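Local coordinates for protein esterase (Xanthomonas oryzae pv. oryzae, PDB 3H2G) that acts as a cell wall-degrading esterase of the alpha/beta-hydrolase clan, with a substrate recognition module required for pathogenesis on rice, at residues D19-M24 / C42-A47; T111-Q116 / S383-V388. All blocks are in the same frame, centred on the assembly; numbering follows the deposited sequence.

Interaction 1. Residues D19-M24 / C42-A47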
ATOM      1  N   ASP A  19     -14.223   7.268 -23.676  1.00  8.56           N
ATOM      2  CA  ASP A  19     -15.637   7.546 -23.419  1.00 10.33           C
ATOM      3  C   ASP A  19     -16.238   6.655 -22.338  1.00 10.37           C
ATOM      4  O   ASP A  19     -17.040   7.116 -21.523  1.00 10.30           O
ATOM      5  CB  ASP A  19     -16.466   7.411 -24.703  1.00 14.10           C
ATOM      6  CG  ASP A  19     -16.151   8.491 -25.723  1.00 17.85           C
ATOM      7  OD1 ASP A  19     -15.716   9.590 -25.317  1.00 18.42           O
ATOM      8  OD2 ASP A  19     -16.354   8.243 -26.931  1.00 21.24           O
ATOM      9  N   ALA A  20     -15.866   5.379 -22.337  1.00  8.54           N
ATOM     10  CA  ALA A  20     -16.372   4.447 -21.335  1.00  9.21           C
ATOM     11  C   ALA A  20     -15.925   4.921 -19.953  1.00  9.46           C
ATOM     12  O   ALA A  20     -16.688   4.872 -18.988  1.00  9.57           O
ATOM     13  CB  ALA A  20     -15.842   3.042 -21.607  1.00  8.25           C
ATOM     14  N   ILE A  21     -14.684   5.386 -19.864  1.00  8.20           N
ATOM     15  CA  ILE A  21     -14.149   5.874 -18.600  1.00  8.13           C
ATOM     16  C   ILE A  21     -14.868   7.160 -18.181  1.00  8.08           C
ATOM     17  O   ILE A  21     -15.224   7.323 -17.017  1.00  8.31           O
ATOM     18  CB  ILE A  21     -12.621   6.112 -18.706  1.00  7.05           C
ATOM     19  CG1 ILE A  21     -11.917   4.770 -18.949  1.00  6.04           C
ATOM     20  CG2 ILE A  21     -12.095   6.765 -17.426  1.00  7.54           C
ATOM     21  CD1 ILE A  21     -10.422   4.869 -19.200  1.00  9.97           C
ATOM     22  N   SER A  22     -15.097   8.063 -19.131  1.00  8.92           N
ATOM     23  CA  SER A  22     -15.798   9.308 -18.830  1.00  9.87           C
ATOM     24  C   SER A  22     -17.201   9.002 -18.320  1.00 11.42           C
ATOM     25  O   SER A  22     -17.712   9.684 -17.431  1.00 13.53           O
ATOM     26  CB  SER A  22     -15.898  10.193 -20.076  1.00  9.38           C
ATOM     27  OG  SER A  22     -14.650  10.775 -20.394  1.00  7.84           O
ATOM     28  N   ALA A  23     -17.820   7.971 -18.885  1.00 12.53           N
ATOM     29  CA  ALA A  23     -19.162   7.578 -18.472  1.00 13.25           C
ATOM     30  C   ALA A  23     -19.157   7.142 -17.007  1.00 13.97           C
ATOM     31  O   ALA A  23     -20.077   7.464 -16.254  1.00 14.06           O
ATOM     32  CB  ALA A  23     -19.676   6.452 -19.361  1.00 13.10           C
ATOM     33  N   MET A  24     -18.123   6.412 -16.596  1.00 13.17           N
ATOM     34  CA  MET A  24     -18.040   5.979 -15.205  1.00 14.50           C
ATOM     35  C   MET A  24     -17.825   7.188 -14.297  1.00 14.85           C
ATOM     36  O   MET A  24     -18.317   7.221 -13.170  1.00 15.23           O
ATOM     37  CB  MET A  24     -16.902   4.968 -15.006  1.00 14.84           C
ATOM     38  CG  MET A  24     -17.148   3.603 -15.639  1.00 15.32           C
ATOM     39  SD  MET A  24     -15.921   2.350 -15.154  1.00 15.61           S
ATOM     40  CE  MET A  24     -14.596   2.699 -16.327  1.00 14.52           C
ATOM     41  N   CYS A  42      -7.655   9.793 -21.957  1.00  7.09           N
ATOM     42  CA  CYS A  42      -6.963   8.640 -22.534  1.00  7.44           C
ATOM     43  C   CYS A  42      -7.728   7.325 -22.491  1.00  7.58           C
ATOM     44  O   CYS A  42      -8.561   7.103 -21.608  1.00  6.11           O
ATOM     45  CB  CYS A  42      -5.644   8.408 -21.784  1.00  7.46           C
ATOM     46  SG  CYS A  42      -4.606   9.884 -21.583  1.00  9.29           S
ATOM     47  N   ASN A  43      -7.432   6.453 -23.454  1.00  7.43           N
ATOM     48  CA  ASN A  43      -8.004   5.112 -23.459  1.00  6.76           C
ATOM     49  C   ASN A  43      -7.004   4.452 -22.503  1.00  6.79           C
ATOM     50  O   ASN A  43      -5.893   4.961 -22.335  1.00  5.33           O
ATOM     51  CB  ASN A  43      -7.887   4.433 -24.834  1.00  9.27           C
ATOM     52  CG  ASN A  43      -8.649   5.159 -25.931  1.00 11.17           C
ATOM     53  OD1 ASN A  43      -9.801   5.555 -25.754  1.00 10.60           O
ATOM     54  ND2 ASN A  43      -8.008   5.313 -27.087  1.00 13.37           N
ATOM     55  N   VAL A  44      -7.373   3.341 -21.878  1.00  6.60           N
ATOM     56  CA  VAL A  44      -6.452   2.686 -20.953  1.00  6.70           C
ATOM     57  C   VAL A  44      -6.309   1.197 -21.230  1.00  7.76           C
ATOM     58  O   VAL A  44      -7.300   0.473 -21.296  1.00  7.74           O
ATOM     59  CB  VAL A  44      -6.908   2.865 -19.485  1.00  5.10           C
ATOM     60  CG1 VAL A  44      -5.943   2.150 -18.546  1.00  5.02           C
ATOM     61  CG2 VAL A  44      -6.980   4.346 -19.140  1.00  5.30           C
ATOM     62  N   ARG A  45      -5.068   0.750 -21.389  1.00  6.78           N
ATOM     63  CA  ARG A  45      -4.793  -0.659 -21.642  1.00  8.37           C
ATOM     64  C   ARG A  45      -4.336  -1.301 -20.339  1.00  8.31           C
ATOM     65  O   ARG A  45      -3.520  -0.729 -19.612  1.00  7.59           O
ATOM     66  CB  ARG A  45      -3.697  -0.808 -22.699  1.00  9.14           C
ATOM     67  CG  ARG A  45      -3.497  -2.237 -23.183  1.00 13.75           C
ATOM     68  CD  ARG A  45      -2.384  -2.316 -24.215  1.00 17.74           C
ATOM     69  NE  ARG A  45      -2.380  -3.598 -24.911  1.00 21.00           N
ATOM     70  CZ  ARG A  45      -1.397  -4.016 -25.701  1.00 23.86           C
ATOM     71  NH1 ARG A  45      -0.330  -3.251 -25.895  1.00 24.98           N
ATOM     72  NH2 ARG A  45      -1.481  -5.198 -26.300  1.00 24.57           N
ATOM     73  N   VAL A  46      -4.870  -2.483 -20.044  1.00  6.90           N
ATOM     74  CA  VAL A  46      -4.513  -3.203 -18.831  1.00  8.32           C
ATOM     75  C   VAL A  46      -3.602  -4.380 -19.151  1.00  8.32           C
ATOM     76  O   VAL A  46      -3.939  -5.238 -19.967  1.00  7.95           O
ATOM     77  CB  VAL A  46      -5.765  -3.740 -18.106  1.00  8.42           C
ATOM     78  CG1 VAL A  46      -5.359  -4.445 -16.814  1.00  7.23           C
ATOM     79  CG2 VAL A  46      -6.722  -2.599 -17.815  1.00  9.55           C
ATOM     80  N   ALA A  47      -2.443  -4.410 -18.506  1.00  8.62           N
ATOM     81  CA  ALA A  47      -1.484  -5.485 -18.708  1.00  8.41           C
ATOM     82  C   ALA A  47      -1.066  -6.066 -17.366  1.00  8.75           C
ATOM     83  O   ALA A  47      -1.194  -5.419 -16.326  1.00  7.06           O
ATOM     84  CB  ALA A  47      -0.258  -4.966 -19.459  1.00  9.61           C
TER

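Interaction 2. Residues T111-Q116 / S383-V388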
ATOM      1  N   THR A 111      -9.662   5.166 -13.831  1.00  6.87           N
ATOM      2  CA  THR A 111     -10.475   6.360 -14.041  1.00  6.13           C
ATOM      3  C   THR A 111      -9.889   7.713 -13.671  1.00  6.37           C
ATOM      4  O   THR A 111     -10.238   8.719 -14.286  1.00  7.16           O
ATOM      5  CB  THR A 111     -11.837   6.224 -13.318  1.00  6.67           C
ATOM      6  OG1 THR A 111     -11.639   6.232 -11.897  1.00  4.60           O
ATOM      7  CG2 THR A 111     -12.513   4.924 -13.711  1.00  4.70           C
ATOM      8  N   ARG A 112      -9.002   7.754 -12.682  1.00  5.92           N
ATOM      9  CA  ARG A 112      -8.436   9.030 -12.254  1.00  5.62           C
ATOM     10  C   ARG A 112      -6.995   9.296 -12.668  1.00  5.68           C
ATOM     11  O   ARG A 112      -6.597  10.447 -12.818  1.00  5.11           O
ATOM     12  CB  ARG A 112      -8.515   9.145 -10.732  1.00  7.67           C
ATOM     13  CG  ARG A 112      -9.899   8.953 -10.154  1.00  7.44           C
ATOM     14  CD  ARG A 112     -10.837  10.073 -10.561  1.00  9.86           C
ATOM     15  NE  ARG A 112     -12.128   9.932  -9.895  1.00 10.53           N
ATOM     16  CZ  ARG A 112     -13.076  10.862  -9.891  1.00 11.96           C
ATOM     17  NH1 ARG A 112     -12.885  12.013 -10.524  1.00 11.76           N
ATOM     18  NH2 ARG A 112     -14.212  10.644  -9.241  1.00 13.63           N
ATOM     19  N   LEU A 113      -6.211   8.237 -12.840  1.00  6.01           N
ATOM     20  CA  LEU A 113      -4.802   8.401 -13.178  1.00  6.57           C
ATOM     21  C   LEU A 113      -4.408   7.992 -14.597  1.00  5.89           C
ATOM     22  O   LEU A 113      -3.948   8.828 -15.379  1.00  5.62           O
ATOM     23  CB  LEU A 113      -3.956   7.644 -12.150  1.00  5.99           C
ATOM     24  CG  LEU A 113      -4.086   8.185 -10.716  1.00  7.44           C
ATOM     25  CD1 LEU A 113      -3.385   7.256  -9.743  1.00  7.48           C
ATOM     26  CD2 LEU A 113      -3.494   9.592 -10.638  1.00  7.00           C
ATOM     27  N   ALA A 114      -4.579   6.718 -14.933  1.00  5.10           N
ATOM     28  CA  ALA A 114      -4.218   6.246 -16.268  1.00  5.23           C
ATOM     29  C   ALA A 114      -5.006   6.986 -17.348  1.00  5.50           C
ATOM     30  O   ALA A 114      -4.487   7.257 -18.432  1.00  6.27           O
ATOM     31  CB  ALA A 114      -4.465   4.742 -16.383  1.00  5.94           C
ATOM     32  N   SER A 115      -6.259   7.311 -17.044  1.00  5.03           N
ATOM     33  CA  SER A 115      -7.122   8.002 -17.998  1.00  6.75           C
ATOM     34  C   SER A 115      -6.661   9.431 -18.242  1.00  5.89           C
ATOM     35  O   SER A 115      -7.139  10.092 -19.166  1.00  5.65           O
ATOM     36  CB  SER A 115      -8.558   8.029 -17.486  1.00  6.17           C
ATOM     37  OG  SER A 115      -8.669   8.892 -16.367  1.00  9.82           O
ATOM     38  N   GLN A 116      -5.744   9.905 -17.406  1.00  6.20           N
ATOM     39  CA  GLN A 116      -5.223  11.257 -17.534  1.00  7.22           C
ATOM     40  C   GLN A 116      -3.782  11.287 -18.040  1.00  8.68           C
ATOM     41  O   GLN A 116      -3.132  12.335 -18.010  1.00  8.73           O
ATOM     42  CB  GLN A 116      -5.320  11.991 -16.193  1.00  7.87           C
ATOM     43  CG  GLN A 116      -6.743  12.278 -15.736  1.00  7.79           C
ATOM     44  CD  GLN A 116      -7.562  13.035 -16.771  1.00  9.61           C
ATOM     45  OE1 GLN A 116      -7.041  13.883 -17.502  1.00 10.04           O
ATOM     46  NE2 GLN A 116      -8.859  12.746 -16.826  1.00  8.98           N
ATOM     47  N   SER A 383     -10.793   9.740  -2.929  1.00  8.80           N
ATOM     48  CA  SER A 383     -10.765  11.165  -2.604  1.00  8.29           C
ATOM     49  C   SER A 383      -9.341  11.710  -2.627  1.00  7.57           C
ATOM     50  O   SER A 383      -9.076  12.773  -3.195  1.00  6.98           O
ATOM     51  CB  SER A 383     -11.380  11.413  -1.223  1.00 10.19           C
ATOM     52  OG  SER A 383     -12.772  11.150  -1.235  1.00 17.40           O
ATOM     53  N   CYS A 384      -8.427  10.983  -1.997  1.00  5.84           N
ATOM     54  CA  CYS A 384      -7.033  11.398  -1.956  1.00  5.94           C
ATOM     55  C   CYS A 384      -6.334  11.253  -3.301  1.00  5.24           C
ATOM     56  O   CYS A 384      -5.486  12.071  -3.650  1.00  4.26           O
ATOM     57  CB  CYS A 384      -6.275  10.605  -0.896  1.00  6.23           C
ATOM     58  SG  CYS A 384      -6.382  11.310   0.777  1.00  6.93           S
ATOM     59  N   ILE A 385      -6.668  10.207  -4.054  1.00  5.72           N
ATOM     60  CA  ILE A 385      -6.050  10.038  -5.365  1.00  5.94           C
ATOM     61  C   ILE A 385      -6.345  11.299  -6.177  1.00  6.59           C
ATOM     62  O   ILE A 385      -5.456  11.858  -6.821  1.00  4.50           O
ATOM     63  CB  ILE A 385      -6.612   8.799  -6.111  1.00  6.91           C
ATOM     64  CG1 ILE A 385      -5.980   7.524  -5.544  1.00  5.69           C
ATOM     65  CG2 ILE A 385      -6.331   8.907  -7.607  1.00  5.56           C
ATOM     66  CD1 ILE A 385      -6.559   6.241  -6.112  1.00  5.29           C
ATOM     67  N   VAL A 386      -7.595  11.748  -6.129  1.00  5.68           N
ATOM     68  CA  VAL A 386      -7.995  12.942  -6.862  1.00  6.41           C
ATOM     69  C   VAL A 386      -7.260  14.180  -6.353  1.00  6.64           C
ATOM     70  O   VAL A 386      -6.712  14.948  -7.140  1.00  6.43           O
ATOM     71  CB  VAL A 386      -9.521  13.170  -6.761  1.00  7.15           C
ATOM     72  CG1 VAL A 386      -9.897  14.527  -7.347  1.00  6.99           C
ATOM     73  CG2 VAL A 386     -10.251  12.060  -7.501  1.00  7.70           C
ATOM     74  N   VAL A 387      -7.235  14.358  -5.035  1.00  6.64           N
ATOM     75  CA  VAL A 387      -6.572  15.513  -4.432  1.00  7.45           C
ATOM     76  C   VAL A 387      -5.069  15.596  -4.687  1.00  7.42           C
ATOM     77  O   VAL A 387      -4.564  16.656  -5.063  1.00  8.30           O
ATOM     78  CB  VAL A 387      -6.824  15.556  -2.904  1.00  6.97           C
ATOM     79  CG1 VAL A 387      -5.924  16.598  -2.244  1.00 10.22           C
ATOM     80  CG2 VAL A 387      -8.288  15.886  -2.640  1.00  7.94           C
ATOM     81  N   VAL A 388      -4.350  14.495  -4.483  1.00  7.10           N
ATOM     82  CA  VAL A 388      -2.905  14.516  -4.696  1.00  6.54           C
ATOM     83  C   VAL A 388      -2.551  14.691  -6.173  1.00  6.32           C
ATOM     84  O   VAL A 388      -1.553  15.328  -6.505  1.00  6.61           O
ATOM     85  CB  VAL A 388      -2.229  13.242  -4.135  1.00  7.35           C
ATOM     86  CG1 VAL A 388      -2.499  13.137  -2.634  1.00  5.18           C
ATOM     87  CG2 VAL A 388      -2.730  12.008  -4.858  1.00  6.65           C
TER

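Interaction 1. Residues D19-M24 / C42-A47
Ser22 OG is held twice, by a hydrogen bond with Ala40 N and a weak one with Arg18 O, and beside it Ile21 reaches from helix 18-26 to Val44 at the start of strand 43-54. The contact is small, 102 Å² in all, and rests on one methyl: Ile21 CD1 presses on Val44 CG2 at 3.5 Å, tighter than usual for two carbons. The two side chains cross at about a right angle, so the isoleucine arrives end-on at a branch of the valine. Ile21 carries CG1 beside its backbone N (chi1 -65°) and continues fully extended (chi2 175°), which carries CD1 away from the helix backbone to the valine. On Val44 the touched methyl is the one beside the backbone N, CG2, while CG1 is anti to that nitrogen. CD1 also lies 3.8 Å from Cys42 O, a buried carbonyl oxygen that has no hydrogen-bond partner in the model. A further polar link at this corner runs through a neighbour: Asn43 OD1 accepts from Arg18 N at the start of the helix. Cys42 is joined to Cys75 by a disulfide. Helix 18-26 thus packs on the beginning of strand 43-54, which runs between strands 7-16 and 60-71; Tyr16, and Val110 of helix 108-114, also touch Ile21.

Interaction 2. Residues T111-Q116 / S383-V388
Two helices on one flank of the alpha/beta-hydrolase sheet meet here, helix 108-114 through Arg112 and Leu113 and the C-terminal helix 376-396 through Ile385 and Val386. Ile385 CG2, the branch anti to its backbone N, fits between the two residues, 3.8 Å from Arg112 CB and 3.9 Å from Leu113 CG. Leucine and isoleucine cross at a slant, with Leu113 CD1 also near that methyl. Next along the C-terminal helix, Val386 CG2 touches Arg112 CD at 3.7 Å and lies over one face of the guanidinium, 3.6 Å above its plane and toward the rim. A bend at chi2 (-67°) folds the arginine chain over this methyl. The charged end is held from outside the contact, NE by a salt bridge to Glu382 and NH1 by one to Glu38, which should restrain the rotation of the group while its aliphatic part packs. Helix 108-114 has a wider pi-type turn at 111-114, and just beyond it Ser115 OG donates to Thr111 O at 2.6 Å from well above the carbonyl plane. Cys384, bonded to Cys331, ties helix 376-396 to strand 328-332. Ile385 lies near the presumed nucleophile elbow without touching it. The helix between strands 79-85 and 119-123 packs beside the final helix, on the same face of the sheet, as in other alpha/beta hydrolases.

In the fold
The two contacts lie about 13 Å apart between centres, and both segments of interaction 1 precede those of interaction 2 in the sequence. They meet at the end of helix 108-114, where Cys42 CB approaches Ser115 O at 3.5 Å and Val44 CG1 approaches Ala114 CB at 3.7 Å. Residues 111-116 therefore stand between the N-terminal helix 18-26 with strand 43-54 and the C-terminal helix 376-396; Leu25 of the first helix also touches Arg112. In this way helix 18-26 and strand 43-54, next to the edge strand 7-16, are linked through helix 108-114 to the last helix of the hydrolase fold.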